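Local coordinates for penicillin-binding protein 1A (Mycobacterium tuberculosis, PDB 5CXW) that polymerises glycan strands and cross-links peptidoglycan peptides in the mycobacterial cell wall, the cross-linking done by the penicillin-sensitive transpeptidase domain held in this chain, at residues I112-Q117 with V266-E271; N142-L147 with A374-P379; A63-D68 with D87-G92; T209-M214 with A318-T323. All coordinates share one frame; numbering follows the deposited sequence.

Contact 1: residues I112-Q117 with V266-E271; sequences IGLGYQ and VTAAME
Leu114 reaches from a turn to two alanines on helix 260-270, and this one side chain makes the whole contact from its segment. Its two methyl groups divide the work. CD2 meets CB of Ala269 at 4.1 Å. CD1 touches CB of Ala268 more loosely, at 4.5 Å. The leucine has CG beside its own backbone N and opposite the carbonyl carbon (chi1 -64°). CD1 and CD2 then lie at the leading end, over two successive residues of the helix. The alanines let the leucine come close with little bulk between it and the helix backbone. Even so, the CA atoms of Leu114 and Ala269 stay 7.5 Å apart, so the backbones do not meet.

The packed part is this apolar spot, and all three of its residues are buried. Leu104 of helix 100-109 also packs on Leu114. Ala144 and Leu147 of helix 143-149 pack on Ala269.

The other side of the turn is looser. Ile112 and Tyr116 are partly exposed and lean on Leu158 and Lys161 of helix 152-161. Gln117 is exposed. Both sides belong to one short loop, whose type I beta turn from Gly113 to Tyr116 is closed by Tyr116 N to Gly113 O at 3.0 Å and leaves Leu114 pointing to the helix.

The contact lies away from the active site, with the Ala269 side chain about 14 Å from the bound penicillin V. It is a turn-to-helix hydrophobic contact in the helical part of the penicillin-binding transpeptidase fold.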
loop_
_atom_site.group_PDB
_atom_site.type_symbol
_atom_site.label_atom_id
_atom_site.label_comp_id
_atom_site.label_asym_id
_atom_site.label_seq_id
_atom_site.Cartn_x
_atom_site.Cartn_y
_atom_site.Cartn_z
ATOM N N ILE A 112 22.864 1.777 3.133
ATOM C CA ILE A 112 22.948 1.147 1.832
ATOM C C ILE A 112 22.043 2.002 0.928
ATOM O O ILE A 112 20.789 1.943 1.050
ATOM C CB ILE A 112 22.507 -0.362 1.827
ATOM C CG1 ILE A 112 23.360 -1.161 2.817
ATOM C CG2 ILE A 112 22.603 -0.973 0.428
ATOM C CD1 ILE A 112 22.805 -2.523 3.157
ATOM N N GLY A 113 22.652 2.747 0.020
ATOM C CA GLY A 113 21.900 3.741 -0.702
ATOM C C GLY A 113 21.430 3.316 -2.075
ATOM O O GLY A 113 21.694 2.170 -2.517
ATOM N N LEU A 114 20.806 4.264 -2.782
ATOM C CA LEU A 114 20.147 3.926 -4.069
ATOM C C LEU A 114 21.096 3.430 -5.130
ATOM O O LEU A 114 20.688 2.703 -6.013
ATOM C CB LEU A 114 19.304 5.087 -4.587
ATOM C CG LEU A 114 18.130 5.491 -3.762
ATOM C CD1 LEU A 114 17.347 6.571 -4.478
ATOM C CD2 LEU A 114 17.208 4.356 -3.342
ATOM N N GLY A 115 22.375 3.798 -5.034
ATOM C CA GLY A 115 23.376 3.377 -5.985
ATOM C C GLY A 115 24.082 2.065 -5.685
ATOM O O GLY A 115 24.974 1.670 -6.463
ATOM N N TYR A 116 23.686 1.372 -4.618
ATOM C CA TYR A 116 24.247 0.073 -4.259
ATOM C C TYR A 116 23.964 -0.915 -5.392
ATOM O O TYR A 116 22.807 -1.144 -5.750
ATOM C CB TYR A 116 23.675 -0.419 -2.914
ATOM C CG TYR A 116 24.189 -1.785 -2.545
ATOM C CD1 TYR A 116 25.545 -2.030 -2.419
ATOM C CD2 TYR A 116 23.291 -2.834 -2.332
ATOM C CE1 TYR A 116 25.996 -3.298 -2.051
ATOM C CE2 TYR A 116 23.737 -4.096 -1.915
ATOM C CZ TYR A 116 25.054 -4.332 -1.840
ATOM O OH TYR A 116 25.416 -5.631 -1.473
ATOM N N GLN A 117 25.020 -1.518 -5.938
ATOM C CA GLN A 117 24.885 -2.418 -7.106
ATOM C C GLN A 117 24.684 -3.831 -6.632
ATOM O O GLN A 117 25.489 -4.333 -5.814
ATOM C CB GLN A 117 26.178 -2.356 -7.906
ATOM C CG GLN A 117 26.447 -1.026 -8.556
ATOM C CD GLN A 117 25.598 -0.831 -9.777
ATOM O OE1 GLN A 117 25.278 -1.787 -10.497
ATOM N NE2 GLN A 117 25.151 0.399 -9.995
ATOM N N VAL A 266 13.497 6.886 -0.902
ATOM C CA VAL A 266 12.550 5.867 -1.346
ATOM C C VAL A 266 11.571 6.496 -2.411
ATOM O O VAL A 266 11.356 5.947 -3.494
ATOM C CB VAL A 266 11.759 5.246 -0.199
ATOM C CG1 VAL A 266 10.627 4.367 -0.734
ATOM C CG2 VAL A 266 12.702 4.484 0.764
ATOM N N THR A 267 11.058 7.678 -2.096
ATOM C CA THR A 267 10.235 8.433 -3.042
ATOM C C THR A 267 10.924 8.561 -4.370
ATOM O O THR A 267 10.314 8.293 -5.406
ATOM C CB THR A 267 9.833 9.783 -2.432
ATOM O OG1 THR A 267 9.088 9.511 -1.252
ATOM C CG2 THR A 267 9.006 10.623 -3.401
ATOM N N ALA A 268 12.197 8.997 -4.337
ATOM C CA ALA A 268 12.933 9.244 -5.547
ATOM C C ALA A 268 12.974 7.933 -6.392
ATOM O O ALA A 268 12.847 7.997 -7.615
ATOM C CB ALA A 268 14.321 9.778 -5.260
ATOM N N ALA A 269 13.252 6.820 -5.762
ATOM C CA ALA A 269 13.247 5.525 -6.492
ATOM C C ALA A 269 11.939 5.142 -7.115
ATOM O O ALA A 269 11.917 4.493 -8.194
ATOM C CB ALA A 269 13.740 4.415 -5.572
ATOM N N MET A 270 10.836 5.550 -6.465
ATOM C CA MET A 270 9.467 5.203 -6.868
ATOM C C MET A 270 8.896 6.162 -7.905
ATOM O O MET A 270 7.897 5.837 -8.546
ATOM C CB MET A 270 8.535 5.155 -5.663
ATOM C CG MET A 270 8.919 4.014 -4.777
ATOM S SD MET A 270 8.049 4.061 -3.198
ATOM C CE MET A 270 6.374 3.699 -3.782
ATOM N N GLU A 271 9.503 7.330 -8.046
ATOM C CA GLU A 271 8.935 8.372 -8.970
ATOM C C GLU A 271 8.681 7.888 -10.375
ATOM O O GLU A 271 7.639 8.202 -10.927
ATOM C CB GLU A 271 9.778 9.624 -8.996
ATOM C CG GLU A 271 9.509 10.567 -7.844
ATOM C CD GLU A 271 10.329 11.849 -7.951
ATOM O OE1 GLU A 271 11.466 11.849 -7.498
ATOM O OE2 GLU A 271 9.858 12.845 -8.491
#

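Contact 2: residues N142-L147 with A374-P379; sequences NIAEAL and AGVPPP
Asn142 and Pro377 face each other across this contact, at the N-terminus of helix 143-149 in the transpeptidase domain. Asn142 is the N-cap of that helix. Its side chain and the proline ring approach from opposite directions. The amide nitrogen ND2 lies against the ring carbons, nearest to CG of Pro377 at 3.7 Å, with CB and CD only slightly farther.

The other end of the same amide turns to the helix. OD1 of Asn142 accepts from N of Glu145 at 2.8 Å. The bond is nearly straight (167°), and the donor sits nearly in line with the C=O. Asn142 has CG between its backbone N and carbonyl carbon (chi1 71°), which brings OD1 back over the first helical turn and leaves ND2 directed at the proline. The capping bond thus helps fix the rotation of the amide.

Beside this polar end there is a small apolar touch. CG1 of Val376 meets CB of Ala144 at 4.1 Å. Val376 is itself exposed, so it covers the buried alanine from the outer side. Farther into the fold, Ile143 O is hydrogen-bonded to Tyr155 OH of helix 152-161. The segment 374-379 is a proline-rich loop, and Gly375 N is tied to Asn265 OD1.

One water joins the two segments. It accepts from ND2 of Asn142 at 2.9 Å and donates to the carbonyl O of Pro377 at 2.8 Å.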
loop_
_atom_site.group_PDB
_atom_site.type_symbol
_atom_site.label_atom_id
_atom_site.label_comp_id
_atom_site.label_asym_id
_atom_site.label_seq_id
_atom_site.Cartn_x
_atom_site.Cartn_y
_atom_site.Cartn_z
ATOM N N ASN A 142 21.768 -1.019 -9.874
ATOM C CA ASN A 142 21.486 -0.508 -8.558
ATOM C C ASN A 142 20.097 -0.857 -8.043
ATOM O O ASN A 142 19.203 -1.308 -8.782
ATOM C CB ASN A 142 21.834 0.974 -8.405
ATOM C CG ASN A 142 20.897 1.891 -9.166
ATOM O OD1 ASN A 142 19.662 1.769 -9.091
ATOM N ND2 ASN A 142 21.488 2.798 -9.949
ATOM N N ILE A 143 19.964 -0.705 -6.737
ATOM C CA ILE A 143 18.693 -1.060 -6.096
ATOM C C ILE A 143 17.491 -0.149 -6.449
ATOM O O ILE A 143 16.340 -0.577 -6.324
ATOM C CB ILE A 143 18.853 -1.237 -4.589
ATOM C CG1 ILE A 143 19.275 0.029 -3.875
ATOM C CG2 ILE A 143 19.788 -2.387 -4.303
ATOM C CD1 ILE A 143 19.332 -0.146 -2.334
ATOM N N ALA A 144 17.725 1.052 -6.919
ATOM C CA ALA A 144 16.643 1.875 -7.473
ATOM C C ALA A 144 16.117 1.321 -8.817
ATOM O O ALA A 144 14.880 1.195 -9.014
ATOM C CB ALA A 144 17.080 3.273 -7.649
ATOM N N GLU A 145 17.043 0.955 -9.696
ATOM C CA GLU A 145 16.700 0.339 -10.971
ATOM C C GLU A 145 16.007 -1.001 -10.735
ATOM O O GLU A 145 15.019 -1.311 -11.388
ATOM C CB GLU A 145 17.944 0.217 -11.839
ATOM C CG GLU A 145 17.754 -0.478 -13.182
ATOM C CD GLU A 145 17.220 0.388 -14.296
ATOM O OE1 GLU A 145 17.017 -0.167 -15.397
ATOM O OE2 GLU A 145 17.042 1.599 -14.089
ATOM N N ALA A 146 16.506 -1.797 -9.777
ATOM C CA ALA A 146 15.881 -3.091 -9.490
ATOM C C ALA A 146 14.487 -2.921 -8.887
ATOM O O ALA A 146 13.685 -3.798 -9.062
ATOM C CB ALA A 146 16.766 -3.939 -8.573
ATOM N N LEU A 147 14.213 -1.800 -8.226
ATOM C CA LEU A 147 12.865 -1.587 -7.693
ATOM C C LEU A 147 11.902 -1.315 -8.869
ATOM O O LEU A 147 10.794 -1.878 -8.943
ATOM C CB LEU A 147 12.796 -0.427 -6.711
ATOM C CG LEU A 147 11.432 -0.236 -6.018
ATOM C CD1 LEU A 147 11.126 -1.345 -4.968
ATOM C CD2 LEU A 147 11.412 1.122 -5.368
ATOM N N ALA A 374 22.389 10.676 -3.333
ATOM C CA ALA A 374 21.216 11.551 -3.152
ATOM C C ALA A 374 20.330 11.341 -4.364
ATOM O O ALA A 374 20.629 11.846 -5.455
ATOM C CB ALA A 374 21.625 13.004 -3.066
ATOM N N GLY A 375 19.221 10.672 -4.174
ATOM C CA GLY A 375 18.346 10.329 -5.268
ATOM C C GLY A 375 18.921 9.266 -6.228
ATOM O O GLY A 375 19.991 8.698 -5.964
ATOM N N VAL A 376 18.190 9.021 -7.304
ATOM C CA VAL A 376 18.493 7.923 -8.253
ATOM C C VAL A 376 19.737 8.322 -9.017
ATOM O O VAL A 376 19.718 9.421 -9.583
ATOM C CB VAL A 376 17.357 7.653 -9.207
ATOM C CG1 VAL A 376 17.716 6.501 -10.171
ATOM C CG2 VAL A 376 16.087 7.281 -8.451
ATOM N N PRO A 377 20.775 7.450 -9.088
ATOM C CA PRO A 377 21.978 7.790 -9.860
ATOM C C PRO A 377 21.663 8.059 -11.311
ATOM O O PRO A 377 20.906 7.317 -11.910
ATOM C CB PRO A 377 22.831 6.508 -9.746
ATOM C CG PRO A 377 22.477 5.984 -8.393
ATOM C CD PRO A 377 21.010 6.243 -8.250
ATOM N N PRO A 378 22.216 9.142 -11.880
ATOM C CA PRO A 378 21.925 9.325 -13.308
ATOM C C PRO A 378 22.567 8.184 -14.111
ATOM O O PRO A 378 23.629 7.714 -13.738
ATOM C CB PRO A 378 22.600 10.675 -13.627
ATOM C CG PRO A 378 22.617 11.382 -12.292
ATOM C CD PRO A 378 22.914 10.293 -11.296
ATOM N N PRO A 379 21.937 7.739 -15.208
ATOM C CA PRO A 379 22.587 6.625 -15.913
ATOM C C PRO A 379 23.805 7.136 -16.746
ATOM O O PRO A 379 23.823 8.332 -17.106
ATOM C CB PRO A 379 21.459 6.080 -16.809
ATOM C CG PRO A 379 20.424 7.189 -16.884
ATOM C CD PRO A 379 20.884 8.351 -16.034
HETATM O O HOH W 1 20.149 4.661 -11.732
#

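Contact 3: residues A63-D68 with D87-G92; sequences AVVSID and DFAQAG
This is a buried apolar contact between an inner strand of the five-stranded antiparallel sheet, next to the edge strand 74-78, and a turn lying on one face of the sheet. Strand 60-67 supplies Ala63 and Val65, two residues apart and so on the same face. The turn supplies Phe88 and Ala89.

The approach is close: the CA atoms of Ala63 and Ala89 are 5.2 Å apart. CB of Ala63 sits against the peptide between Phe88 and Ala89, at 3.7 Å from O of Phe88. It also meets CB of Phe88 at 4.0 Å. The ring of Phe88 leads away from the strand and meets Trp320 on the neighbouring strand 315-323. Two residues along the strand, CG2 of Val65 touches CB of Ala89 at 3.8 Å. Val65 has CG1 opposite its backbone N (chi1 -178°), which leaves CG2 as the branch directed at the turn.

The turn holds its own shape. Asp87 OD1 accepts from N of Ala89 at 2.9 Å, an Asx turn, although the bond is bent (135°). Gln90 N bonds to O of Asp87 at 3.1 Å and closes a type I beta turn. The second carboxylate oxygen, Asp87 OD2, is held by the hydroxyl of Tyr77. Val211 of helix 211-222 packs on both Ala63 and Val65 from the same face.

The arrangement belongs to the serine penicillin-binding protein and beta-lactamase fold, in which helices and connecting loops cover the central antiparallel sheet.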
loop_
_atom_site.group_PDB
_atom_site.type_symbol
_atom_site.label_atom_id
_atom_site.label_comp_id
_atom_site.label_asym_id
_atom_site.label_seq_id
_atom_site.Cartn_x
_atom_site.Cartn_y
_atom_site.Cartn_z
ATOM N N ALA A 63 -10.318 -3.584 -3.820
ATOM C CA ALA A 63 -10.345 -2.733 -2.650
ATOM C C ALA A 63 -9.447 -1.524 -2.874
ATOM O O ALA A 63 -8.371 -1.667 -3.503
ATOM C CB ALA A 63 -9.894 -3.509 -1.433
ATOM N N VAL A 64 -9.891 -0.352 -2.385
ATOM C CA VAL A 64 -9.166 0.910 -2.544
ATOM C C VAL A 64 -9.203 1.669 -1.228
ATOM O O VAL A 64 -10.264 1.841 -0.624
ATOM C CB VAL A 64 -9.831 1.816 -3.587
ATOM C CG1 VAL A 64 -9.009 3.071 -3.836
ATOM C CG2 VAL A 64 -10.052 1.093 -4.912
ATOM N N VAL A 65 -8.057 2.099 -0.745
ATOM C CA VAL A 65 -7.983 2.986 0.419
ATOM C C VAL A 65 -7.062 4.155 0.113
ATOM O O VAL A 65 -5.946 3.945 -0.383
ATOM C CB VAL A 65 -7.460 2.237 1.655
ATOM C CG1 VAL A 65 -7.439 3.188 2.867
ATOM C CG2 VAL A 65 -8.344 1.053 1.942
ATOM N N SER A 66 -7.554 5.390 0.355
ATOM C CA SER A 66 -6.782 6.572 0.167
ATOM C C SER A 66 -6.660 7.295 1.506
ATOM O O SER A 66 -7.724 7.534 2.180
ATOM C CB SER A 66 -7.481 7.510 -0.810
ATOM O OG SER A 66 -7.639 6.911 -2.100
ATOM N N ILE A 67 -5.429 7.643 1.870
ATOM C CA ILE A 67 -5.126 8.311 3.130
ATOM C C ILE A 67 -4.373 9.623 2.896
ATOM O O ILE A 67 -3.487 9.715 2.021
ATOM C CB ILE A 67 -4.283 7.366 3.997
ATOM C CG1 ILE A 67 -5.229 6.262 4.547
ATOM C CG2 ILE A 67 -3.652 8.089 5.187
ATOM C CD1 ILE A 67 -4.548 5.131 5.225
ATOM N N ASP A 68 -4.758 10.647 3.654
ATOM C CA ASP A 68 -4.074 11.927 3.699
ATOM C C ASP A 68 -2.763 11.813 4.501
ATOM O O ASP A 68 -2.792 11.624 5.717
ATOM C CB ASP A 68 -5.004 12.952 4.328
ATOM C CG ASP A 68 -4.451 14.363 4.305
ATOM O OD1 ASP A 68 -3.255 14.566 4.016
ATOM O OD2 ASP A 68 -5.296 15.267 4.596
ATOM N N ASP A 87 -15.480 -7.143 3.871
ATOM C CA ASP A 87 -14.720 -5.911 3.632
ATOM C C ASP A 87 -13.316 -6.317 3.141
ATOM O O ASP A 87 -12.439 -6.701 3.920
ATOM C CB ASP A 87 -14.637 -5.038 4.884
ATOM C CG ASP A 87 -13.947 -3.660 4.624
ATOM O OD1 ASP A 87 -13.189 -3.522 3.623
ATOM O OD2 ASP A 87 -14.068 -2.763 5.494
ATOM N N PHE A 88 -13.117 -6.248 1.836
ATOM C CA PHE A 88 -11.798 -6.597 1.234
ATOM C C PHE A 88 -10.655 -5.629 1.515
ATOM O O PHE A 88 -9.497 -5.995 1.253
ATOM C CB PHE A 88 -11.866 -6.825 -0.257
ATOM C CG PHE A 88 -12.332 -8.202 -0.590
ATOM C CD1 PHE A 88 -11.445 -9.254 -0.477
ATOM C CD2 PHE A 88 -13.659 -8.434 -0.815
ATOM C CE1 PHE A 88 -11.874 -10.569 -0.723
ATOM C CE2 PHE A 88 -14.105 -9.742 -1.066
ATOM C CZ PHE A 88 -13.190 -10.779 -1.024
ATOM N N ALA A 89 -10.968 -4.433 2.027
ATOM C CA ALA A 89 -9.958 -3.498 2.486
ATOM C C ALA A 89 -9.366 -3.870 3.849
ATOM O O ALA A 89 -8.360 -3.275 4.254
ATOM C CB ALA A 89 -10.509 -2.057 2.550
ATOM N N GLN A 90 -10.000 -4.806 4.527
ATOM C CA GLN A 90 -9.593 -5.321 5.808
ATOM C C GLN A 90 -9.072 -6.743 5.769
ATOM O O GLN A 90 -8.546 -7.223 6.800
ATOM C CB GLN A 90 -10.764 -5.261 6.796
ATOM C CG GLN A 90 -11.219 -3.842 7.112
ATOM C CD GLN A 90 -10.218 -3.046 7.938
ATOM O OE1 GLN A 90 -9.476 -3.605 8.766
ATOM N NE2 GLN A 90 -10.171 -1.741 7.723
ATOM N N ALA A 91 -9.164 -7.391 4.610
ATOM C CA ALA A 91 -8.748 -8.781 4.463
ATOM C C ALA A 91 -7.256 -8.932 4.541
ATOM O O ALA A 91 -6.503 -8.053 4.074
ATOM C CB ALA A 91 -9.262 -9.329 3.129
ATOM N N GLY A 92 -6.764 -10.009 5.144
ATOM C CA GLY A 92 -5.295 -10.258 5.059
ATOM C C GLY A 92 -4.907 -10.794 3.691
ATOM O O GLY A 92 -5.416 -11.865 3.256
#

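Contact 4: residues T209-M214 with A318-T323; sequences TRVIDM and AVWVGT
Val211 CG2 meets the Trp320 side chain from the helix, oblique to the indole ring and 3.7 Å from CB of Trp320. The two side chains cross at about a right angle. On one face of the indole, toward the rim, lies Gly322 N. Outside the segments the ring packs edge-to-face with Trp307. Its NE1 is hydrogen-bonded to Asp305 OD2.

The guanidinium of Arg210 is the other flat group. Ile212 CG2 lies on one face. Asp213 is held side-on in a salt bridge: NE reaches OD2, in the guanidinium plane, while NH2 reaches OD1 at 2.9 Å. OD2 also accepts from N of Arg210 at 3.1 Å, through its anti lone pair. The pair thus fastens the N-cap residue to the first turn of helix 211-222.

Across the contact Ala318 CB fits beside that turn, 3.6 Å from O of Val211 and 4.1 Å from CB of Met214. Val211 CG1, opposite its backbone N (chi1 173°), closes on the same methyl at 3.9 Å.

The Met214 side chain is about 9 Å from that of Ser97, the probable acylated serine. The chemistry is split: the side chains that meet across the contact are apolar, and the charged pair Arg210 and Asp213 is joined within the helix start.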
loop_
_atom_site.group_PDB
_atom_site.type_symbol
_atom_site.label_atom_id
_atom_site.label_comp_id
_atom_site.label_asym_id
_atom_site.label_seq_id
_atom_site.Cartn_x
_atom_site.Cartn_y
_atom_site.Cartn_z
ATOM N N THR A 209 -1.193 -8.770 4.631
ATOM C CA THR A 209 -1.287 -7.397 5.027
ATOM C C THR A 209 -2.622 -6.855 4.490
ATOM O O THR A 209 -3.187 -7.390 3.525
ATOM C CB THR A 209 -0.127 -6.638 4.342
ATOM O OG1 THR A 209 1.099 -7.194 4.814
ATOM C CG2 THR A 209 -0.076 -5.102 4.605
ATOM N N ARG A 210 -3.141 -5.790 5.093
ATOM C CA ARG A 210 -4.423 -5.231 4.584
ATOM C C ARG A 210 -4.122 -4.072 3.633
ATOM O O ARG A 210 -3.103 -3.385 3.746
ATOM C CB ARG A 210 -5.251 -4.693 5.734
ATOM C CG ARG A 210 -5.554 -5.700 6.848
ATOM C CD ARG A 210 -6.262 -5.042 8.040
ATOM N NE ARG A 210 -5.313 -4.186 8.763
ATOM C CZ ARG A 210 -5.616 -3.329 9.737
ATOM N NH1 ARG A 210 -6.846 -3.228 10.194
ATOM N NH2 ARG A 210 -4.627 -2.643 10.326
ATOM N N VAL A 211 -5.086 -3.811 2.752
ATOM C CA VAL A 211 -5.001 -2.692 1.830
ATOM C C VAL A 211 -4.863 -1.396 2.643
ATOM O O VAL A 211 -4.062 -0.513 2.284
ATOM C CB VAL A 211 -6.255 -2.658 0.936
ATOM C CG1 VAL A 211 -6.318 -1.419 0.060
ATOM C CG2 VAL A 211 -6.352 -3.874 0.023
ATOM N N ILE A 212 -5.629 -1.251 3.754
ATOM C CA ILE A 212 -5.459 -0.052 4.571
ATOM C C ILE A 212 -4.058 0.108 5.138
ATOM O O ILE A 212 -3.549 1.229 5.166
ATOM C CB ILE A 212 -6.548 0.107 5.681
ATOM C CG1 ILE A 212 -6.370 1.426 6.444
ATOM C CG2 ILE A 212 -6.590 -1.103 6.634
ATOM C CD1 ILE A 212 -7.712 1.903 7.030
ATOM N N ASP A 213 -3.405 -0.990 5.523
ATOM C CA ASP A 213 -2.031 -0.944 6.038
ATOM C C ASP A 213 -1.094 -0.411 4.954
ATOM O O ASP A 213 -0.242 0.389 5.223
ATOM C CB ASP A 213 -1.518 -2.356 6.415
ATOM C CG ASP A 213 -2.207 -2.934 7.661
ATOM O OD1 ASP A 213 -2.250 -2.231 8.694
ATOM O OD2 ASP A 213 -2.606 -4.126 7.626
ATOM N N MET A 214 -1.264 -0.887 3.732
ATOM C CA MET A 214 -0.373 -0.455 2.635
ATOM C C MET A 214 -0.553 1.067 2.331
ATOM O O MET A 214 0.425 1.793 2.177
ATOM C CB MET A 214 -0.594 -1.278 1.367
ATOM C CG MET A 214 -0.148 -2.728 1.490
ATOM S SD MET A 214 1.617 -2.917 1.820
ATOM C CE MET A 214 2.272 -2.476 0.235
ATOM N N ALA A 318 -3.802 2.845 -2.039
ATOM C CA ALA A 318 -3.510 1.464 -2.286
ATOM C C ALA A 318 -4.721 0.806 -2.989
ATOM O O ALA A 318 -5.860 1.000 -2.597
ATOM C CB ALA A 318 -3.262 0.730 -0.970
ATOM N N VAL A 319 -4.426 -0.006 -3.999
ATOM C CA VAL A 319 -5.442 -0.760 -4.721
ATOM C C VAL A 319 -4.984 -2.196 -4.843
ATOM O O VAL A 319 -3.878 -2.487 -5.293
ATOM C CB VAL A 319 -5.634 -0.253 -6.147
ATOM C CG1 VAL A 319 -6.703 -1.058 -6.879
ATOM C CG2 VAL A 319 -5.979 1.277 -6.158
ATOM N N TRP A 320 -5.938 -3.073 -4.525
ATOM C CA TRP A 320 -5.834 -4.527 -4.708
ATOM C C TRP A 320 -6.969 -4.977 -5.624
ATOM O O TRP A 320 -8.076 -4.475 -5.542
ATOM C CB TRP A 320 -5.933 -5.221 -3.361
ATOM C CG TRP A 320 -6.177 -6.724 -3.432
ATOM C CD1 TRP A 320 -5.211 -7.706 -3.502
ATOM C CD2 TRP A 320 -7.433 -7.409 -3.402
ATOM N NE1 TRP A 320 -5.804 -8.948 -3.508
ATOM C CE2 TRP A 320 -7.166 -8.793 -3.476
ATOM C CE3 TRP A 320 -8.766 -6.995 -3.316
ATOM C CZ2 TRP A 320 -8.183 -9.759 -3.405
ATOM C CZ3 TRP A 320 -9.759 -7.938 -3.283
ATOM C CH2 TRP A 320 -9.461 -9.328 -3.322
ATOM N N VAL A 321 -6.630 -5.895 -6.526
ATOM C CA VAL A 321 -7.601 -6.655 -7.279
ATOM C C VAL A 321 -7.315 -8.134 -7.068
ATOM O O VAL A 321 -6.161 -8.590 -7.098
ATOM C CB VAL A 321 -7.568 -6.282 -8.776
ATOM C CG1 VAL A 321 -8.562 -7.147 -9.562
ATOM C CG2 VAL A 321 -7.858 -4.804 -8.990
ATOM N N GLY A 322 -8.368 -8.931 -6.892
ATOM C CA GLY A 322 -8.235 -10.393 -6.757
ATOM C C GLY A 322 -9.590 -11.030 -6.967
ATOM O O GLY A 322 -10.475 -10.415 -7.596
ATOM N N THR A 323 -9.769 -12.222 -6.435
ATOM C CA THR A 323 -11.060 -12.878 -6.527
ATOM C C THR A 323 -11.646 -13.154 -5.175
ATOM O O THR A 323 -10.934 -13.200 -4.158
ATOM C CB THR A 323 -11.023 -14.196 -7.335
ATOM O OG1 THR A 323 -10.398 -15.264 -6.594
ATOM C CG2 THR A 323 -10.313 -13.991 -8.679
#

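Overall arrangement
From the N terminus, contact 3 comes first and closes a short loop between strand 60-67 and the turn at 87-92. Contact 1 then opens at 112-117 and contact 2 at 142-147. Contact 1 closes at 266-271, before contact 2 closes at 374-379, so these two cross. Contact 4 runs from 209-214 to 318-323; it crosses contact 1 and lies wholly within the span of contact 2. In space there are two groups. Contacts 3 and 4 share the central sheet through neighbouring strands 60-67 and 315-323. Contacts 1 and 2 touch in the helical part, where Tyr116 O probably accepts from Ile143 N. The centres of contacts 1 and 3 are about 27 Å apart.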